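Local coordinates for protein gdp-l-fucose synthetase (Naegleria fowleri, PDB 6AQZ) that binds NADP and, as a GDP-L-fucose synthetase, probably makes GDP-L-fucose by epimerising and reducing GDP-4-keto-6-deoxymannose, at residues 11-16 / 310-315; 276-281 / 319-324. All blocks are in the same frame, centred on the assembly; numbering follows the deposited sequence.

Contact 1 (11-16 / 310-315)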
loop_
_atom_site.group_PDB
_atom_site.type_symbol
_atom_site.label_atom_id
_atom_site.label_comp_id
_atom_site.label_asym_id
_atom_site.label_seq_id
_atom_site.Cartn_x
_atom_site.Cartn_y
_atom_site.Cartn_z
ATOM N N GLN A 11 -25.812 -5.649 -10.405
ATOM C CA GLN A 11 -25.978 -6.643 -9.349
ATOM C C GLN A 11 -26.364 -6.004 -8.022
ATOM O O GLN A 11 -25.884 -4.920 -7.685
ATOM C CB GLN A 11 -24.685 -7.436 -9.161
ATOM C CG GLN A 11 -24.170 -8.072 -10.427
ATOM C CD GLN A 11 -25.061 -9.196 -10.912
ATOM O OE1 GLN A 11 -25.372 -10.125 -10.165
ATOM N NE2 GLN A 11 -25.480 -9.117 -12.167
ATOM N N ARG A 12 -27.233 -6.686 -7.269
ATOM C CA ARG A 12 -27.500 -6.271 -5.902
ATOM C C ARG A 12 -26.318 -6.685 -5.023
ATOM O O ARG A 12 -25.370 -7.312 -5.491
ATOM C CB ARG A 12 -28.838 -6.856 -5.429
ATOM C CG ARG A 12 -30.049 -6.253 -6.159
ATOM C CD ARG A 12 -31.409 -6.588 -5.530
ATOM N NE ARG A 12 -31.645 -8.031 -5.492
ATOM C CZ ARG A 12 -31.689 -8.756 -4.377
ATOM N NH1 ARG A 12 -31.871 -10.060 -4.448
ATOM N NH2 ARG A 12 -31.561 -8.181 -3.195
ATOM N N GLU A 13 -26.353 -6.309 -3.744
ATOM C CA GLU A 13 -25.285 -6.739 -2.827
ATOM C C GLU A 13 -25.317 -8.246 -2.575
ATOM O O GLU A 13 -24.270 -8.856 -2.324
ATOM C CB GLU A 13 -25.372 -5.986 -1.497
ATOM C CG GLU A 13 -24.948 -4.514 -1.569
ATOM C CD GLU A 13 -25.555 -3.647 -0.449
ATOM O OE1 GLU A 13 -24.780 -3.029 0.319
ATOM O OE2 GLU A 13 -26.808 -3.592 -0.328
ATOM N N VAL A 14 -26.491 -8.860 -2.641
ATOM C CA VAL A 14 -26.647 -10.286 -2.393
ATOM C C VAL A 14 -27.252 -10.990 -3.601
ATOM O O VAL A 14 -28.032 -10.411 -4.363
ATOM C CB VAL A 14 -27.520 -10.538 -1.131
ATOM C CG1 VAL A 14 -26.831 -9.982 0.102
ATOM C CG2 VAL A 14 -28.877 -9.895 -1.287
ATOM N N SER A 15 -26.862 -12.250 -3.783
ATOM C CA SER A 15 -27.499 -13.105 -4.779
ATOM C C SER A 15 -28.965 -13.341 -4.413
ATOM O O SER A 15 -29.385 -13.121 -3.280
ATOM C CB SER A 15 -26.747 -14.427 -4.900
ATOM O OG SER A 15 -26.541 -15.008 -3.608
ATOM N N ASP A 16 -29.778 -13.663 -5.419
ATOM C CA ASP A 16 -31.187 -13.943 -5.151
ATOM C C ASP A 16 -31.346 -15.159 -4.262
ATOM O O ASP A 16 -32.159 -15.159 -3.332
ATOM C CB ASP A 16 -31.953 -14.149 -6.453
ATOM C CG ASP A 16 -32.372 -12.842 -7.083
ATOM O OD1 ASP A 16 -32.046 -11.769 -6.517
ATOM O OD2 ASP A 16 -33.022 -12.892 -8.141
ATOM N N LEU A 310 -26.594 -6.132 9.361
ATOM C CA LEU A 310 -27.927 -6.122 9.948
ATOM C C LEU A 310 -28.991 -5.861 8.886
ATOM O O LEU A 310 -30.088 -6.419 8.940
ATOM C CB LEU A 310 -27.986 -5.072 11.055
ATOM C CG LEU A 310 -29.371 -4.895 11.655
ATOM C CD1 LEU A 310 -29.681 -6.084 12.550
ATOM C CD2 LEU A 310 -29.439 -3.596 12.414
ATOM N N ARG A 311 -28.687 -5.008 7.916
ATOM C CA ARG A 311 -29.626 -4.751 6.832
ATOM C C ARG A 311 -29.664 -5.913 5.841
ATOM O O ARG A 311 -30.728 -6.235 5.304
ATOM C CB ARG A 311 -29.273 -3.421 6.152
ATOM C CG ARG A 311 -29.790 -3.253 4.741
ATOM C CD ARG A 311 -29.466 -1.855 4.151
ATOM N NE ARG A 311 -28.048 -1.687 3.813
ATOM C CZ ARG A 311 -27.485 -2.196 2.719
ATOM N NH1 ARG A 311 -28.209 -2.913 1.863
ATOM N NH2 ARG A 311 -26.200 -1.991 2.470
ATOM N N LEU A 312 -28.522 -6.553 5.578
ATOM C CA LEU A 312 -28.512 -7.613 4.576
ATOM C C LEU A 312 -28.964 -8.954 5.145
ATOM O O LEU A 312 -29.500 -9.786 4.405
ATOM C CB LEU A 312 -27.117 -7.738 3.962
ATOM C CG LEU A 312 -26.842 -6.555 3.033
ATOM C CD1 LEU A 312 -25.519 -6.690 2.315
ATOM C CD2 LEU A 312 -28.007 -6.422 2.043
ATOM N N ASN A 313 -28.809 -9.168 6.448
ATOM C CA ASN A 313 -29.154 -10.443 7.074
ATOM C C ASN A 313 -29.857 -10.149 8.390
ATOM O O ASN A 313 -29.320 -10.401 9.475
ATOM C CB ASN A 313 -27.895 -11.294 7.267
ATOM C CG ASN A 313 -28.187 -12.736 7.645
ATOM O OD1 ASN A 313 -29.344 -13.166 7.710
ATOM N ND2 ASN A 313 -27.121 -13.510 7.839
ATOM N N PRO A 314 -31.085 -9.615 8.326
ATOM C CA PRO A 314 -31.748 -9.162 9.561
ATOM C C PRO A 314 -32.095 -10.274 10.537
ATOM O O PRO A 314 -32.132 -10.001 11.744
ATOM C CB PRO A 314 -33.009 -8.444 9.047
ATOM C CG PRO A 314 -33.259 -9.014 7.680
ATOM C CD PRO A 314 -31.879 -9.292 7.121
ATOM N N THR A 315 -32.305 -11.515 10.088
ATOM C CA THR A 315 -32.694 -12.568 11.026
ATOM C C THR A 315 -31.504 -13.259 11.694
ATOM O O THR A 315 -31.697 -14.279 12.364
ATOM C CB THR A 315 -33.528 -13.664 10.350
ATOM O OG1 THR A 315 -32.723 -14.330 9.369
ATOM C CG2 THR A 315 -34.831 -13.130 9.741
#
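Glu13 OE2 accepts a hydrogen bond of 2.7 Å from NH1 of Arg311, one half of a two-pronged salt bridge between the N-terminal loop and the end of helix 307-312. The other half runs from Arg311 NH2 to Glu13 OE1 at 2.8 Å, and it is the straighter of the two, with an N-H...O angle of 170°. The guanidinium comes end-on, one terminal nitrogen to each oxygen, and the two flat groups lie only 14° from coplanar. OE1 uses its syn lone pair; OE2 is met on the syn side but somewhat out of the carboxylate plane. Glu13 reaches over with a chain extended beyond CG, whereas Arg311 has CG anti to its backbone N (chi1 158°) and bends at chi3, which brings its end closer to the loop than its base would suggest.

Leu312 lies over one face of the Glu13 carboxylate, its CD1 above CD. The same CD1 packs against Glu13 CB at 3.9 Å and more loosely against Val14 CG1 at 4.2 Å, Val14 and Leu312 sliding past each other in opposite directions. Both also rest on Trp249 of helix 240-253, and backbone bonds from Glu13 to Gln255 and from Ser15 to Asn253 tie the loop down. Two bonds, one per carboxylate oxygen, should fix the rotation of both charged groups and favour the ionised pair, although its surface setting probably weakens the attraction.

Contact 2 (276-281 / 319-324)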
loop_
_atom_site.group_PDB
_atom_site.type_symbol
_atom_site.label_atom_id
_atom_site.label_comp_id
_atom_site.label_asym_id
_atom_site.label_seq_id
_atom_site.Cartn_x
_atom_site.Cartn_y
_atom_site.Cartn_z
ATOM N N ALA A 276 -14.112 -8.889 32.158
ATOM C CA ALA A 276 -13.323 -9.493 33.221
ATOM C C ALA A 276 -14.211 -10.207 34.243
ATOM O O ALA A 276 -13.855 -11.285 34.732
ATOM C CB ALA A 276 -12.462 -8.416 33.881
ATOM N N GLN A 277 -15.350 -9.597 34.604
ATOM C CA GLN A 277 -16.279 -10.222 35.546
ATOM C C GLN A 277 -16.889 -11.495 34.967
ATOM O O GLN A 277 -17.008 -12.513 35.663
ATOM C CB GLN A 277 -17.383 -9.242 35.935
ATOM C CG GLN A 277 -18.342 -9.785 36.963
ATOM C CD GLN A 277 -17.658 -10.057 38.287
ATOM O OE1 GLN A 277 -16.698 -9.382 38.643
ATOM N NE2 GLN A 277 -18.147 -11.047 39.023
ATOM N N THR A 278 -17.277 -11.454 33.688
ATOM C CA THR A 278 -17.834 -12.637 33.045
ATOM C C THR A 278 -16.815 -13.756 33.014
ATOM O O THR A 278 -17.154 -14.927 33.220
ATOM C CB THR A 278 -18.264 -12.296 31.619
ATOM O OG1 THR A 278 -19.007 -11.081 31.636
ATOM C CG2 THR A 278 -19.111 -13.410 31.018
ATOM N N ILE A 279 -15.557 -13.408 32.744
ATOM C CA ILE A 279 -14.478 -14.382 32.776
ATOM C C ILE A 279 -14.294 -14.894 34.188
ATOM O O ILE A 279 -14.144 -16.100 34.413
ATOM C CB ILE A 279 -13.188 -13.752 32.232
ATOM C CG1 ILE A 279 -13.324 -13.486 30.725
ATOM C CG2 ILE A 279 -11.978 -14.618 32.587
ATOM C CD1 ILE A 279 -12.138 -12.746 30.126
ATOM N N LYS A 280 -14.330 -13.983 35.162
ATOM C CA LYS A 280 -14.202 -14.378 36.554
ATOM C C LYS A 280 -15.271 -15.404 36.915
ATOM O O LYS A 280 -14.954 -16.495 37.402
ATOM C CB LYS A 280 -14.289 -13.143 37.456
ATOM C CG LYS A 280 -14.290 -13.495 38.933
ATOM C CD LYS A 280 -14.463 -12.288 39.845
ATOM C CE LYS A 280 -14.835 -12.774 41.243
ATOM N NZ LYS A 280 -14.475 -11.795 42.292
ATOM N N ASP A 281 -16.539 -15.103 36.602
ATOM C CA ASP A 281 -17.634 -15.981 36.992
ATOM C C ASP A 281 -17.751 -17.232 36.137
ATOM O O ASP A 281 -18.500 -18.140 36.516
ATOM C CB ASP A 281 -18.967 -15.233 36.918
ATOM C CG ASP A 281 -19.044 -14.080 37.877
ATOM O OD1 ASP A 281 -18.464 -14.185 38.980
ATOM O OD2 ASP A 281 -19.689 -13.070 37.524
ATOM N N THR A 319 -24.787 -15.528 19.477
ATOM C CA THR A 319 -24.637 -16.224 20.757
ATOM C C THR A 319 -24.542 -15.189 21.875
ATOM O O THR A 319 -23.750 -14.250 21.765
ATOM C CB THR A 319 -23.369 -17.092 20.785
ATOM O OG1 THR A 319 -23.369 -18.032 19.705
ATOM C CG2 THR A 319 -23.253 -17.840 22.124
ATOM N N PRO A 320 -25.341 -15.301 22.937
ATOM C CA PRO A 320 -25.189 -14.376 24.070
ATOM C C PRO A 320 -23.759 -14.386 24.599
ATOM O O PRO A 320 -23.086 -15.423 24.606
ATOM C CB PRO A 320 -26.180 -14.918 25.105
ATOM C CG PRO A 320 -27.204 -15.623 24.304
ATOM C CD PRO A 320 -26.481 -16.214 23.116
ATOM N N PHE A 321 -23.292 -13.203 25.020
ATOM C CA PHE A 321 -21.899 -13.032 25.433
ATOM C C PHE A 321 -21.536 -13.995 26.571
ATOM O O PHE A 321 -20.504 -14.682 26.524
ATOM C CB PHE A 321 -21.664 -11.561 25.828
ATOM C CG PHE A 321 -20.249 -11.251 26.241
ATOM C CD1 PHE A 321 -19.211 -11.328 25.330
ATOM C CD2 PHE A 321 -19.954 -10.907 27.549
ATOM C CE1 PHE A 321 -17.893 -11.075 25.720
ATOM C CE2 PHE A 321 -18.649 -10.644 27.943
ATOM C CZ PHE A 321 -17.618 -10.725 27.032
ATOM N N GLU A 322 -22.393 -14.086 27.586
ATOM C CA GLU A 322 -22.103 -14.967 28.718
ATOM C C GLU A 322 -21.949 -16.423 28.276
ATOM O O GLU A 322 -20.981 -17.092 28.657
ATOM C CB GLU A 322 -23.203 -14.842 29.780
ATOM C CG GLU A 322 -23.360 -13.439 30.415
ATOM C CD GLU A 322 -23.904 -12.369 29.456
ATOM O OE1 GLU A 322 -24.453 -12.726 28.391
ATOM O OE2 GLU A 322 -23.772 -11.164 29.770
ATOM N N GLN A 323 -22.854 -16.917 27.425
ATOM C CA GLN A 323 -22.749 -18.304 26.970
ATOM C C GLN A 323 -21.498 -18.514 26.118
ATOM O O GLN A 323 -20.842 -19.559 26.218
ATOM C CB GLN A 323 -24.024 -18.715 26.226
ATOM C CG GLN A 323 -24.004 -20.112 25.581
ATOM C CD GLN A 323 -25.206 -20.365 24.648
ATOM O OE1 GLN A 323 -26.278 -19.765 24.804
ATOM N NE2 GLN A 323 -25.022 -21.252 23.672
ATOM N N ALA A 324 -21.137 -17.528 25.287
ATOM C CA ALA A 324 -19.934 -17.676 24.473
ATOM C C ALA A 324 -18.679 -17.689 25.344
ATOM O O ALA A 324 -17.746 -18.461 25.087
ATOM C CB ALA A 324 -19.850 -16.565 23.418
#
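Thr278 of helix 272-283 meets Phe321 and Glu322 in the first turn of helix 321-335, a helix-to-helix contact in a protein of the NAD-dependent epimerase/dehydratase family, whose nucleotide-binding part has a Rossmann fold. Pro320 occupies the N-cap position of the second helix, and its carbonyl O accepts the backbone bond from Ala324 N at 2.9 Å. The backbones come nearest between Thr278 and Glu322, with their CA atoms 6.5 Å apart.

The closer-packed part is the meeting of Thr278 with the phenyl ring. A chi1 of -179° turns the ring of Phe321 to the carbonyl side, opposite the backbone N, and swings it toward helix 272-283, although its first bond points neither at nor away from that helix; the two side chains meet at a slant. Thr278 OG1 comes to the ring edge near CE2, close to the ring plane, while CB sits off that plane, 4.0 Å from Phe321 CE2. The hydroxyl is hydrogen-bonded to Gln274 O, one turn earlier in its own helix; toward the phenyl it makes a van der Waals approach. Deeper in, Ile279 turns to Leu211, Met212 and Cys215 of helix 207-221.

The looser side belongs to the exposed Glu322. Thr278 CG2 stands 4.1 Å from Glu322 CA and 4.3 Å from its CG, so the methyl meets the backbone and the root of the side chain, and no hydrogen bond or salt bridge joins the two segments. Within helix 272-283, Gln277 NE2 donates to Asp281 OD2 at 3.0 Å, a bond tilted from both flat groups. Between segments 276-281 and 319-324, the nearest approach is Thr278 OG1 to Phe321 CE2, 3.7 Å.

How the contacts relate
Contacts 1 and 2 interleave along the chain: 11-16 comes first, then 276-281, then 310-315 and 319-324, whose helices 307-312 and 321-335 are consecutive. Their centres nevertheless lie 30 Å apart, and the segments of one do not touch those of the other. Both are surface contacts, about 21 and 20 Å from the centre of the chain. The first combines a two-bond salt bridge with apolar packing; the second has van der Waals packing alone. Helix 240-253 lies near both, through Trp249 at contact 1 and through Asp242, which accepts a bond from Thr319 N, at contact 2. The Phe321 side chain is about 12 Å from the bound NADP.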